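Local structure of sulfite reductase [ferredoxin] (1ZJ8) at residues V109-G114 with V164-T169; S139-V144 with V178-P183. The protein carries a siroheme and a [4Fe-4S] cluster and reduces sulfite to sulfide with six electrons from ferredoxin. One frame throughout, in Å; residues are numbered along the deposited sequence.

Interaction 1: V109-G114 with V164-T169; sequences VRCDGG and VGLQTT
Where strand 104-109 of the ferredoxin-like half domain runs out, Arg110 meets the chain that follows helix 154-162 at Gln167 and Thr169. Two bonds leave this one arginine for the 164-169 segment. Arg110 N reaches the carbonyl O of Gln167 at 3.1 Å, and Arg110 NH1 reaches the carbonyl O of Thr169 at 2.8 Å. That second oxygen sits at the guanidinium edge but is tilted 29° from the plane of the group. With CG anti to the backbone N (chi1 -167°) and the chain extended as far as NE, the side chain slants past the 167-169 backbone toward Thr169 O, Arg110 CB lying 3.2 Å from Gln167 O. The guanidinium also forms a salt bridge with Asp112, Arg110 NE lying 2.6 Å from Asp112 OD2, though its hydrogen bonds there are weak, and NH1 has a further acceptor in Pro176 O.

Helix 154-162 ends in a Schellman motif with Gly165 at C-prime, and from there the chain passes across the end of the strand. Leu166 packs apolar to apolar, its CD2 4.3 Å from Val109 CG1 and 4.4 Å from Cys111 SG; helix 118-131 also touches this leucine. Thr169 OG1 donates to Gln167 OE1 at 2.6 Å, tying two side chains together. Thr168 places CG2 4.3 Å from Val109 CA, while its hydroxyl bonds to Trp77 O and Trp158 NE1.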
loop_
_atom_site.group_PDB
_atom_site.type_symbol
_atom_site.label_atom_id
_atom_site.label_comp_id
_atom_site.label_asym_id
_atom_site.label_seq_id
_atom_site.Cartn_x
_atom_site.Cartn_y
_atom_site.Cartn_z
ATOM N N VAL A 109 -9.646 3.785 6.388
ATOM C CA VAL A 109 -9.720 3.066 7.642
ATOM C C VAL A 109 -8.413 2.340 7.894
ATOM O O VAL A 109 -7.937 1.598 7.036
ATOM C CB VAL A 109 -10.870 2.052 7.655
ATOM C CG1 VAL A 109 -10.997 1.415 9.031
ATOM C CG2 VAL A 109 -12.191 2.734 7.255
ATOM N N ARG A 110 -7.843 2.562 9.079
ATOM C CA ARG A 110 -6.577 1.958 9.483
ATOM C C ARG A 110 -6.766 0.501 9.926
ATOM O O ARG A 110 -7.511 0.237 10.884
ATOM C CB ARG A 110 -6.009 2.770 10.636
ATOM C CG ARG A 110 -4.588 2.463 10.958
ATOM C CD ARG A 110 -4.195 2.925 12.346
ATOM N NE ARG A 110 -2.805 2.557 12.560
ATOM C CZ ARG A 110 -1.767 3.306 12.211
ATOM N NH1 ARG A 110 -1.937 4.520 11.701
ATOM N NH2 ARG A 110 -0.536 2.856 12.406
ATOM N N CYS A 111 -6.105 -0.430 9.236
ATOM C CA CYS A 111 -6.216 -1.852 9.532
ATOM C C CYS A 111 -4.854 -2.523 9.702
ATOM O O CYS A 111 -4.458 -3.380 8.893
ATOM C CB CYS A 111 -6.949 -2.557 8.402
ATOM S SG CYS A 111 -8.570 -1.915 8.066
ATOM N N ASP A 112 -4.151 -2.168 10.769
ATOM C CA ASP A 112 -2.818 -2.711 10.999
ATOM C C ASP A 112 -2.885 -4.224 10.924
ATOM O O ASP A 112 -3.795 -4.843 11.487
ATOM C CB ASP A 112 -2.240 -2.207 12.320
ATOM C CG ASP A 112 -2.166 -0.681 12.353
ATOM O OD1 ASP A 112 -1.062 -0.141 12.172
ATOM O OD2 ASP A 112 -3.227 -0.016 12.484
ATOM N N GLY A 113 -1.951 -4.797 10.169
ATOM C CA GLY A 113 -1.893 -6.236 9.929
ATOM C C GLY A 113 -3.040 -6.828 9.120
ATOM O O GLY A 113 -3.168 -8.061 9.044
ATOM N N GLY A 114 -3.878 -5.956 8.536
ATOM C CA GLY A 114 -5.052 -6.360 7.740
ATOM C C GLY A 114 -6.195 -7.014 8.498
ATOM O O GLY A 114 -7.208 -7.328 7.907
ATOM N N VAL A 164 -16.287 -1.409 16.987
ATOM C CA VAL A 164 -15.681 -2.699 16.590
ATOM C C VAL A 164 -14.139 -2.659 16.588
ATOM O O VAL A 164 -13.493 -3.489 15.954
ATOM C CB VAL A 164 -16.196 -3.179 15.194
ATOM C CG1 VAL A 164 -17.622 -3.706 15.288
ATOM C CG2 VAL A 164 -16.096 -2.058 14.172
ATOM N N GLY A 165 -13.556 -1.694 17.294
ATOM C CA GLY A 165 -12.100 -1.624 17.475
ATOM C C GLY A 165 -11.278 -0.934 16.396
ATOM O O GLY A 165 -10.040 -1.027 16.389
ATOM N N LEU A 166 -11.953 -0.235 15.487
ATOM C CA LEU A 166 -11.281 0.397 14.354
ATOM C C LEU A 166 -11.174 1.909 14.513
ATOM O O LEU A 166 -11.999 2.537 15.163
ATOM C CB LEU A 166 -12.011 0.048 13.051
ATOM C CG LEU A 166 -11.960 -1.439 12.663
ATOM C CD1 LEU A 166 -13.151 -1.828 11.808
ATOM C CD2 LEU A 166 -10.652 -1.749 11.943
ATOM N N GLN A 167 -10.140 2.473 13.902
ATOM C CA GLN A 167 -9.849 3.892 13.972
ATOM C C GLN A 167 -9.257 4.372 12.631
ATOM O O GLN A 167 -8.902 3.559 11.771
ATOM C CB GLN A 167 -8.886 4.180 15.129
ATOM C CG GLN A 167 -7.629 3.285 15.195
ATOM C CD GLN A 167 -6.627 3.737 16.288
ATOM O OE1 GLN A 167 -6.265 4.911 16.366
ATOM N NE2 GLN A 167 -6.188 2.799 17.126
ATOM N N THR A 168 -9.180 5.691 12.453
ATOM C CA THR A 168 -8.587 6.280 11.261
ATOM C C THR A 168 -7.341 7.057 11.644
ATOM O O THR A 168 -6.816 7.829 10.845
ATOM C CB THR A 168 -9.597 7.219 10.489
ATOM O OG1 THR A 168 -9.975 8.361 11.283
ATOM C CG2 THR A 168 -10.858 6.457 10.096
ATOM N N THR A 169 -6.855 6.840 12.862
ATOM C CA THR A 169 -5.764 7.646 13.395
ATOM C C THR A 169 -4.454 7.495 12.610
ATOM O O THR A 169 -3.956 6.385 12.411
ATOM C CB THR A 169 -5.473 7.291 14.866
ATOM O OG1 THR A 169 -6.692 7.319 15.632
ATOM C CG2 THR A 169 -4.426 8.257 15.466
#

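Interaction 2: S139-V144 with V178-P183; sequences SDRQNV and VVLGSP. With SRM (siroheme), chain E.
Arg141 bridges siroheme and the strand at Val178. Arg141 NH1 donates to O3C of a siroheme carboxylate at 3.2 Å, and Arg141 NH2 to the carbonyl O of Val178, also at 3.2 Å. The latter bond is nearly straight, 172° at the hydrogen, and the oxygen lies in the guanidinium plane. Leu180 crosses the arginine at about a right angle and puts CD2 over one face, 3.5 Å above the plane and offset toward its rim. A bend at chi3 (79°) turns the guanidinium toward this strand after the aliphatic part has passed the siroheme side chains. Asn234 OD1 is a further partner of NH1.

Asp140 contributes its backbone N, 3.0 Å from siroheme O4B. Asn143 ND2 hydrogen-bonds to O1B of a different carboxylate, at a distance too short to trust, and Ser139 OG lies within reach of the same oxygen. Ser139 OG accepts from Asn143 N at 3.0 Å, which helps shape the turn.

Behind the turn, Gln142 faces away from the cofactor. Gly181 N donates to Gln142 OE1 at 2.8 Å, on a lone pair, while NE2 makes a weak bond back to Gly181 O and a further one to Phe386 O. The 139-144 turn links strands 135-138 and 144-149 of one antiparallel sheet; its partner, 176-181, is an edge strand of a separate mixed sheet, parallel to its neighbour 219-224.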
loop_
_atom_site.group_PDB
_atom_site.type_symbol
_atom_site.label_atom_id
_atom_site.label_comp_id
_atom_site.label_asym_id
_atom_site.label_seq_id
_atom_site.Cartn_x
_atom_site.Cartn_y
_atom_site.Cartn_z
ATOM N N SER A 139 -7.028 -1.238 -0.321
ATOM C CA SER A 139 -5.762 -0.663 -0.671
ATOM C C SER A 139 -4.662 -1.744 -0.602
ATOM O O SER A 139 -4.860 -2.818 -0.018
ATOM C CB SER A 139 -5.510 0.458 0.327
ATOM O OG SER A 139 -4.950 -0.040 1.535
ATOM N N ASP A 140 -3.504 -1.457 -1.196
ATOM C CA ASP A 140 -2.372 -2.375 -1.159
ATOM C C ASP A 140 -1.487 -2.190 0.098
ATOM O O ASP A 140 -0.325 -2.580 0.100
ATOM C CB ASP A 140 -1.570 -2.210 -2.444
ATOM C CG ASP A 140 -0.844 -0.891 -2.506
ATOM O OD1 ASP A 140 -0.864 -0.196 -1.485
ATOM O OD2 ASP A 140 -0.238 -0.557 -3.554
ATOM N N ARG A 141 -2.034 -1.569 1.146
ATOM C CA ARG A 141 -1.434 -1.568 2.487
ATOM C C ARG A 141 -2.452 -2.098 3.502
ATOM O O ARG A 141 -2.402 -1.737 4.663
ATOM C CB ARG A 141 -1.011 -0.155 2.927
ATOM C CG ARG A 141 0.253 0.420 2.307
ATOM C CD ARG A 141 0.786 1.590 3.139
ATOM N NE ARG A 141 1.529 1.163 4.344
ATOM C CZ ARG A 141 2.769 0.648 4.338
ATOM N NH1 ARG A 141 3.435 0.491 3.202
ATOM N NH2 ARG A 141 3.357 0.298 5.474
ATOM N N GLN A 142 -3.390 -2.926 3.040
ATOM C CA GLN A 142 -4.340 -3.690 3.890
ATOM C C GLN A 142 -5.468 -2.840 4.507
ATOM O O GLN A 142 -6.196 -3.322 5.373
ATOM C CB GLN A 142 -3.606 -4.526 4.953
ATOM C CG GLN A 142 -2.469 -5.388 4.388
ATOM C CD GLN A 142 -1.769 -6.249 5.453
ATOM O OE1 GLN A 142 -0.682 -5.896 5.954
ATOM N NE2 GLN A 142 -2.383 -7.395 5.788
ATOM N N ASN A 143 -5.634 -1.607 4.018
ATOM C CA ASN A 143 -6.774 -0.746 4.374
ATOM C C ASN A 143 -7.978 -0.814 3.396
ATOM O O ASN A 143 -7.883 -1.328 2.277
ATOM C CB ASN A 143 -6.295 0.705 4.459
ATOM C CG ASN A 143 -5.294 0.923 5.581
ATOM O OD1 ASN A 143 -5.332 0.220 6.595
ATOM N ND2 ASN A 143 -4.395 1.904 5.408
ATOM N N VAL A 144 -9.116 -0.301 3.848
ATOM C CA VAL A 144 -10.194 0.066 2.950
ATOM C C VAL A 144 -10.277 1.559 2.906
ATOM O O VAL A 144 -9.970 2.229 3.889
ATOM C CB VAL A 144 -11.569 -0.421 3.387
ATOM C CG1 VAL A 144 -11.713 -1.878 3.089
ATOM C CG2 VAL A 144 -11.795 -0.143 4.846
ATOM N N VAL A 178 -0.424 2.718 8.509
ATOM C CA VAL A 178 -0.634 1.289 8.785
ATOM C C VAL A 178 0.662 0.483 8.925
ATOM O O VAL A 178 1.571 0.595 8.120
ATOM C CB VAL A 178 -1.421 0.562 7.652
ATOM C CG1 VAL A 178 -2.886 0.501 7.946
ATOM C CG2 VAL A 178 -1.143 1.183 6.311
ATOM N N VAL A 179 0.713 -0.364 9.933
ATOM C CA VAL A 179 1.751 -1.353 10.016
ATOM C C VAL A 179 1.283 -2.583 9.247
ATOM O O VAL A 179 0.232 -3.148 9.566
ATOM C CB VAL A 179 1.987 -1.789 11.474
ATOM C CG1 VAL A 179 3.161 -2.785 11.542
ATOM C CG2 VAL A 179 2.205 -0.577 12.390
ATOM N N LEU A 180 2.063 -3.010 8.254
ATOM C CA LEU A 180 1.695 -4.195 7.468
ATOM C C LEU A 180 1.960 -5.494 8.262
ATOM O O LEU A 180 2.863 -5.555 9.105
ATOM C CB LEU A 180 2.415 -4.197 6.115
ATOM C CG LEU A 180 2.365 -2.921 5.247
ATOM C CD1 LEU A 180 3.083 -3.149 3.904
ATOM C CD2 LEU A 180 0.953 -2.457 5.017
ATOM N N GLY A 181 1.149 -6.519 7.996
ATOM C CA GLY A 181 1.366 -7.855 8.562
ATOM C C GLY A 181 1.032 -8.984 7.596
ATOM O O GLY A 181 0.236 -8.798 6.670
ATOM N N SER A 182 1.639 -10.153 7.808
ATOM C CA SER A 182 1.269 -11.342 7.048
ATOM C C SER A 182 -0.221 -11.605 7.191
ATOM O O SER A 182 -0.735 -11.739 8.321
ATOM C CB SER A 182 2.002 -12.587 7.538
ATOM O OG SER A 182 1.371 -13.762 7.065
ATOM N N PRO A 183 -0.922 -11.686 6.055
ATOM C CA PRO A 183 -2.306 -12.131 6.024
ATOM C C PRO A 183 -2.537 -13.489 6.645
ATOM O O PRO A 183 -3.689 -13.858 6.827
ATOM C CB PRO A 183 -2.598 -12.242 4.517
ATOM C CG PRO A 183 -1.695 -11.325 3.886
ATOM C CD PRO A 183 -0.443 -11.327 4.715
HETATM FE FE SRM E . -0.309 6.651 -1.733
HETATM C CHA SRM E . -0.617 10.034 -2.093
HETATM C CHB SRM E . -3.394 6.253 -2.976
HETATM C CHC SRM E . -0.028 3.432 -1.344
HETATM C CHD SRM E . 3.018 6.853 -2.641
HETATM N NA SRM E . -1.792 7.903 -2.215
HETATM C C1A SRM E . -1.789 9.254 -2.183
HETATM C C2A SRM E . -3.155 9.864 -2.256
HETATM C CMA SRM E . -3.627 10.202 -0.875
HETATM C CDA SRM E . -3.229 11.009 -3.227
HETATM C CEA SRM E . -3.259 12.414 -2.716
HETATM O O3A SRM E . -2.287 12.833 -2.078
HETATM O O4A SRM E . -4.237 13.147 -2.919
HETATM C C3A SRM E . -3.926 8.723 -2.827
HETATM C CAA SRM E . -5.300 8.562 -2.269
HETATM C CBA SRM E . -6.150 9.390 -3.195
HETATM C CCA SRM E . -7.523 8.813 -3.318
HETATM O O1A SRM E . -7.652 7.572 -3.393
HETATM O O2A SRM E . -8.502 9.598 -3.320
HETATM C C4A SRM E . -3.010 7.560 -2.651
HETATM N NB SRM E . -1.562 5.153 -1.962
HETATM C C1B SRM E . -2.810 5.112 -2.433
HETATM C C2B SRM E . -3.497 3.781 -2.307
HETATM C CMB SRM E . -4.947 3.864 -1.924
HETATM C CDB SRM E . -3.402 3.107 -3.635
HETATM C CEB SRM E . -4.023 1.764 -3.786
HETATM O O3B SRM E . -5.022 1.564 -4.510
HETATM O O4B SRM E . -3.508 0.843 -3.152
HETATM C C3B SRM E . -2.583 3.131 -1.290
HETATM C CAB SRM E . -3.018 3.458 0.115
HETATM C CBB SRM E . -2.565 2.422 1.098
HETATM C CCB SRM E . -2.812 2.895 2.501
HETATM O O1B SRM E . -3.760 2.463 3.153
HETATM O O2B SRM E . -2.059 3.698 3.043
HETATM C C4B SRM E . -1.324 3.921 -1.521
HETATM N NC SRM E . 1.131 5.406 -2.061
HETATM C C1C SRM E . 1.134 4.116 -1.669
HETATM C C2C SRM E . 2.306 3.441 -1.982
HETATM C CDC SRM E . 2.599 1.978 -1.957
HETATM C CEC SRM E . 3.064 1.307 -0.724
HETATM O O3C SRM E . 3.045 1.918 0.368
HETATM O O4C SRM E . 3.470 0.144 -0.866
HETATM C C3C SRM E . 3.132 4.442 -2.398
HETATM C CAC SRM E . 4.527 4.103 -2.813
HETATM C CBC SRM E . 5.547 3.672 -1.781
HETATM C CCC SRM E . 6.084 4.906 -1.078
HETATM O O1C SRM E . 5.356 5.555 -0.279
HETATM O O2C SRM E . 7.262 5.248 -1.354
HETATM C C4C SRM E . 2.432 5.620 -2.375
HETATM N ND SRM E . 1.015 8.169 -1.925
HETATM C C1D SRM E . 2.229 8.005 -2.474
HETATM C C2D SRM E . 2.693 9.252 -2.935
HETATM C CAD SRM E . 4.169 9.597 -3.019
HETATM C CBD SRM E . 4.818 10.260 -1.844
HETATM C CCD SRM E . 6.294 10.530 -1.765
HETATM O O1D SRM E . 6.932 9.919 -0.878
HETATM O O2D SRM E . 6.858 11.331 -2.557
HETATM C C3D SRM E . 1.703 10.173 -2.638
HETATM C CDD SRM E . 1.910 11.659 -2.526
HETATM C CED SRM E . 2.555 12.313 -1.324
HETATM O O3D SRM E . 2.732 11.693 -0.274
HETATM O O4D SRM E . 2.927 13.494 -1.359
HETATM C C4D SRM E . 0.673 9.491 -2.012
#

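Overall arrangement
Both contacts are buried, and both join loops of the ferredoxin-like half domain to chain that follows helix 154-162. Interaction 2 is the deeper, its centre about 7 Å from the centre of the chain, against about 14 Å for interaction 1. Both arginines bond a backbone carbonyl across the contact, but the anionic partner is a siroheme carboxylate for Arg141 and Asp112 for Arg110. The two contacts meet directly, with centres about 10 Å apart: Gly113 N lies 2.8 Å from Val179 O, and Cys111 N is 2.8 Å from Asn143 OD1, both probable hydrogen bonds. Asn143 faces siroheme with its amide nitrogen and the 109-114 loop with its oxygen, while Asp112 OD1 accepts from Val179 N.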